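Local coordinates for protein BamL (Bacillus amyloliquefaciens, PDB 4KVZ) that acts as a selective N-methyltransferase in plantazolicin biosynthesis, probably taking its methyl group from S-adenosylmethionine, at residues 151-156 with 265-270. Numbering follows the deposited sequence.
Sequences LSDQSC and KNKRYT
Ser155 and Lys265 face each other as an antiparallel hydrogen-bonded pair: Lys265 N donates a hydrogen bond to Ser155 O (2.8 Å) and Ser155 N one to Lys265 O (2.9 Å). Past the non-hydrogen-bonded pair Gln154–Asn266, Lys267 N donates a hydrogen bond to Asp153 O (2.9 Å). That oxygen also accepts a hydrogen bond from a water that donates to Lys267 O as well. A second water accepts from Gln154 NE2 and donates to Asn266 OD1, tying the two amides together, while Gln154 OE1 is held by Arg59. Here strand 258-266, near the C-terminus, runs antiparallel beside strand 155-162 in the seven-stranded 3-2-1-4-5-7-6 sheet of a class I, Rossmann-like methyltransferase, where strand 155-162 begins and strand 258-266 ends, away from the S-adenosyl-L-homocysteine pocket. With CG anti to the backbone N (chi1 -180°), the Lys265 chain runs past Ser155 OG and bends only at chi4, 107°. Lys265 CD lies 3.2 Å from Ser152 O and also packs on Leu151 CB. Ser152 O is itself gripped by Ser155 OG at 2.8 Å, the hydroxyl coming from above the carbonyl plane, 37° out of it. An alanine in place of Lys265 would probably leave the backbone pairing intact but strip the aliphatic cover from Leu151 CB and Ser152 O. On Tyr269, Lys267 CG rests over one ring face, 3.8 Å above its plane.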
ATOM      1  N   LEU A 151      11.470  -5.659   9.255  1.00 17.68           N
ATOM      2  CA  LEU A 151      11.569  -4.247   9.601  1.00 17.23           C
ATOM      3  C   LEU A 151      12.876  -3.941  10.303  1.00 16.82           C
ATOM      4  O   LEU A 151      13.335  -4.709  11.147  1.00 15.88           O
ATOM      5  CB  LEU A 151      10.396  -3.822  10.487  1.00 17.08           C
ATOM      6  CG  LEU A 151       9.049  -3.675   9.778  1.00 17.14           C
ATOM      7  CD1 LEU A 151       7.944  -3.503  10.811  1.00 16.30           C
ATOM      8  CD2 LEU A 151       9.056  -2.514   8.795  1.00 16.66           C
ATOM      9  N   SER A 152      13.471  -2.808   9.934  1.00 17.13           N
ATOM     10  CA  SER A 152      14.694  -2.330  10.551  1.00 17.79           C
ATOM     11  C   SER A 152      14.411  -1.678  11.910  1.00 18.89           C
ATOM     12  O   SER A 152      13.260  -1.619  12.360  1.00 18.38           O
ATOM     13  CB  SER A 152      15.381  -1.314   9.624  1.00 17.83           C
ATOM     14  OG  SER A 152      14.748  -0.048   9.708  1.00 17.31           O
ATOM     15  N   ASP A 153      15.482  -1.181  12.530  1.00 19.50           N
ATOM     16  CA  ASP A 153      15.465  -0.393  13.774  1.00 20.79           C
ATOM     17  C   ASP A 153      14.483   0.753  13.866  1.00 19.54           C
ATOM     18  O   ASP A 153      13.989   1.064  14.952  1.00 18.92           O
ATOM     19  CB  ASP A 153      16.833   0.267  13.945  1.00 23.16           C
ATOM     20  CG  ASP A 153      17.856  -0.672  14.441  1.00 24.10           C
ATOM     21  OD1 ASP A 153      17.488  -1.815  14.786  1.00 28.25           O
ATOM     22  OD2 ASP A 153      19.024  -0.268  14.501  1.00 23.62           O
ATOM     23  N   GLN A 154      14.304   1.431  12.738  1.00 18.75           N
ATOM     24  CA  GLN A 154      13.534   2.660  12.634  1.00 17.52           C
ATOM     25  C   GLN A 154      12.770   2.464  11.334  1.00 16.91           C
ATOM     26  O   GLN A 154      13.292   2.691  10.245  1.00 16.37           O
ATOM     27  CB  GLN A 154      14.463   3.875  12.521  1.00 18.58           C
ATOM     28  CG  GLN A 154      15.552   3.982  13.584  1.00 19.61           C
ATOM     29  CD  GLN A 154      16.574   5.053  13.232  1.00 20.48           C
ATOM     30  OE1 GLN A 154      17.540   4.817  12.481  1.00 22.48           O
ATOM     31  NE2 GLN A 154      16.354   6.249  13.753  1.00 19.29           N
ATOM     32  N   SER A 155      11.535   1.998  11.439  1.00 16.35           N
ATOM     33  CA  SER A 155      10.865   1.537  10.243  1.00 15.97           C
ATOM     34  C   SER A 155       9.359   1.599  10.347  1.00 16.16           C
ATOM     35  O   SER A 155       8.796   1.803  11.424  1.00 16.05           O
ATOM     36  CB  SER A 155      11.295   0.098   9.954  1.00 15.93           C
ATOM     37  OG  SER A 155      10.964  -0.718  11.067  1.00 16.02           O
ATOM     38  N   CYS A 156       8.713   1.428   9.203  1.00 15.53           N
ATOM     39  CA  CYS A 156       7.269   1.330   9.168  1.00 15.25           C
ATOM     40  C   CYS A 156       6.783   0.515   7.997  1.00 14.75           C
ATOM     41  O   CYS A 156       7.408   0.482   6.926  1.00 14.62           O
ATOM     42  CB  CYS A 156       6.603   2.712   9.137  1.00 15.53           C
ATOM     43  SG  CYS A 156       7.011   3.784   7.730  1.00 18.74           S
ATOM     44  N   LYS A 265       7.937   0.872  13.903  1.00 20.01           N
ATOM     45  CA  LYS A 265       8.932   0.227  14.754  1.00 21.40           C
ATOM     46  C   LYS A 265      10.054   1.197  15.093  1.00 21.88           C
ATOM     47  O   LYS A 265      10.689   1.764  14.205  1.00 20.77           O
ATOM     48  CB  LYS A 265       9.474  -1.049  14.093  1.00 22.01           C
ATOM     49  CG  LYS A 265      10.526  -1.814  14.903  1.00 22.86           C
ATOM     50  CD  LYS A 265      10.991  -3.057  14.150  1.00 23.94           C
ATOM     51  CE  LYS A 265      12.279  -3.648  14.717  1.00 26.30           C
ATOM     52  NZ  LYS A 265      12.034  -4.911  15.468  1.00 28.84           N
ATOM     53  N   ASN A 266      10.282   1.392  16.391  1.00 22.93           N
ATOM     54  CA  ASN A 266      11.371   2.238  16.858  1.00 24.39           C
ATOM     55  C   ASN A 266      12.068   1.507  17.998  1.00 25.09           C
ATOM     56  O   ASN A 266      11.723   1.674  19.171  1.00 26.50           O
ATOM     57  CB  ASN A 266      10.843   3.611  17.290  1.00 25.92           C
ATOM     58  CG  ASN A 266      11.945   4.649  17.464  1.00 28.07           C
ATOM     59  OD1 ASN A 266      13.113   4.419  17.129  1.00 27.73           O
ATOM     60  ND2 ASN A 266      11.572   5.805  18.000  1.00 29.28           N
ATOM     61  N   LYS A 267      13.023   0.657  17.630  1.00 25.15           N
ATOM     62  CA  LYS A 267      13.698  -0.211  18.589  1.00 25.97           C
ATOM     63  C   LYS A 267      14.566   0.566  19.569  1.00 25.82           C
ATOM     64  O   LYS A 267      15.429   1.343  19.171  1.00 25.97           O
ATOM     65  CB  LYS A 267      14.528  -1.283  17.880  1.00 26.42           C
ATOM     66  CG  LYS A 267      15.340  -2.148  18.835  1.00 28.32           C
ATOM     67  CD  LYS A 267      15.750  -3.469  18.210  1.00 30.83           C
ATOM     68  CE  LYS A 267      16.485  -4.318  19.235  1.00 31.61           C
ATOM     69  NZ  LYS A 267      17.050  -5.551  18.634  1.00 33.57           N
ATOM     70  N   ARG A 268      14.313   0.340  20.851  1.00 26.91           N
ATOM     71  CA  ARG A 268      15.140   0.864  21.926  1.00 28.40           C
ATOM     72  C   ARG A 268      16.185  -0.190  22.280  1.00 27.18           C
ATOM     73  O   ARG A 268      15.845  -1.328  22.594  1.00 27.89           O
ATOM     74  CB  ARG A 268      14.285   1.172  23.157  1.00 31.95           C
ATOM     75  CG  ARG A 268      13.210   2.233  22.964  1.00 35.37           C
ATOM     76  CD  ARG A 268      12.207   2.191  24.114  1.00 39.13           C
ATOM     77  NE  ARG A 268      12.802   2.593  25.391  1.00 42.20           N
ATOM     78  CZ  ARG A 268      12.321   2.268  26.593  1.00 42.74           C
ATOM     79  NH1 ARG A 268      11.233   1.515  26.709  1.00 43.14           N
ATOM     80  NH2 ARG A 268      12.940   2.690  27.686  1.00 43.17           N
ATOM     81  N   TYR A 269      17.456   0.184  22.205  1.00 25.55           N
ATOM     82  CA  TYR A 269      18.537  -0.743  22.528  1.00 25.23           C
ATOM     83  C   TYR A 269      18.986  -0.601  23.969  1.00 24.27           C
ATOM     84  O   TYR A 269      18.822   0.452  24.577  1.00 22.92           O
ATOM     85  CB  TYR A 269      19.735  -0.504  21.608  1.00 25.04           C
ATOM     86  CG  TYR A 269      19.526  -1.035  20.225  1.00 24.77           C
ATOM     87  CD1 TYR A 269      19.849  -2.353  19.915  1.00 24.87           C
ATOM     88  CD2 TYR A 269      18.984  -0.228  19.225  1.00 25.06           C
ATOM     89  CE1 TYR A 269      19.655  -2.856  18.638  1.00 25.87           C
ATOM     90  CE2 TYR A 269      18.782  -0.721  17.945  1.00 25.06           C
ATOM     91  CZ  TYR A 269      19.120  -2.035  17.661  1.00 25.64           C
ATOM     92  OH  TYR A 269      18.918  -2.534  16.400  1.00 27.33           O
ATOM     93  N   THR A 270      19.556  -1.670  24.507  1.00 25.44           N
ATOM     94  CA  THR A 270      20.301  -1.565  25.749  1.00 26.66           C
ATOM     95  C   THR A 270      21.787  -1.663  25.421  1.00 27.48           C
ATOM     96  O   THR A 270      22.633  -1.358  26.261  1.00 26.68           O
ATOM     97  CB  THR A 270      19.910  -2.650  26.765  1.00 28.39           C
ATOM     98  OG1 THR A 270      20.167  -3.935  26.200  1.00 29.78           O
ATOM     99  CG2 THR A 270      18.436  -2.553  27.130  1.00 28.48           C
TER
HETATM  100  O   HOH W   1      16.231   2.146  16.835  1.00 28.40           O
HETATM  101  O   HOH W   2      14.448   6.421  15.694  1.00 34.47           O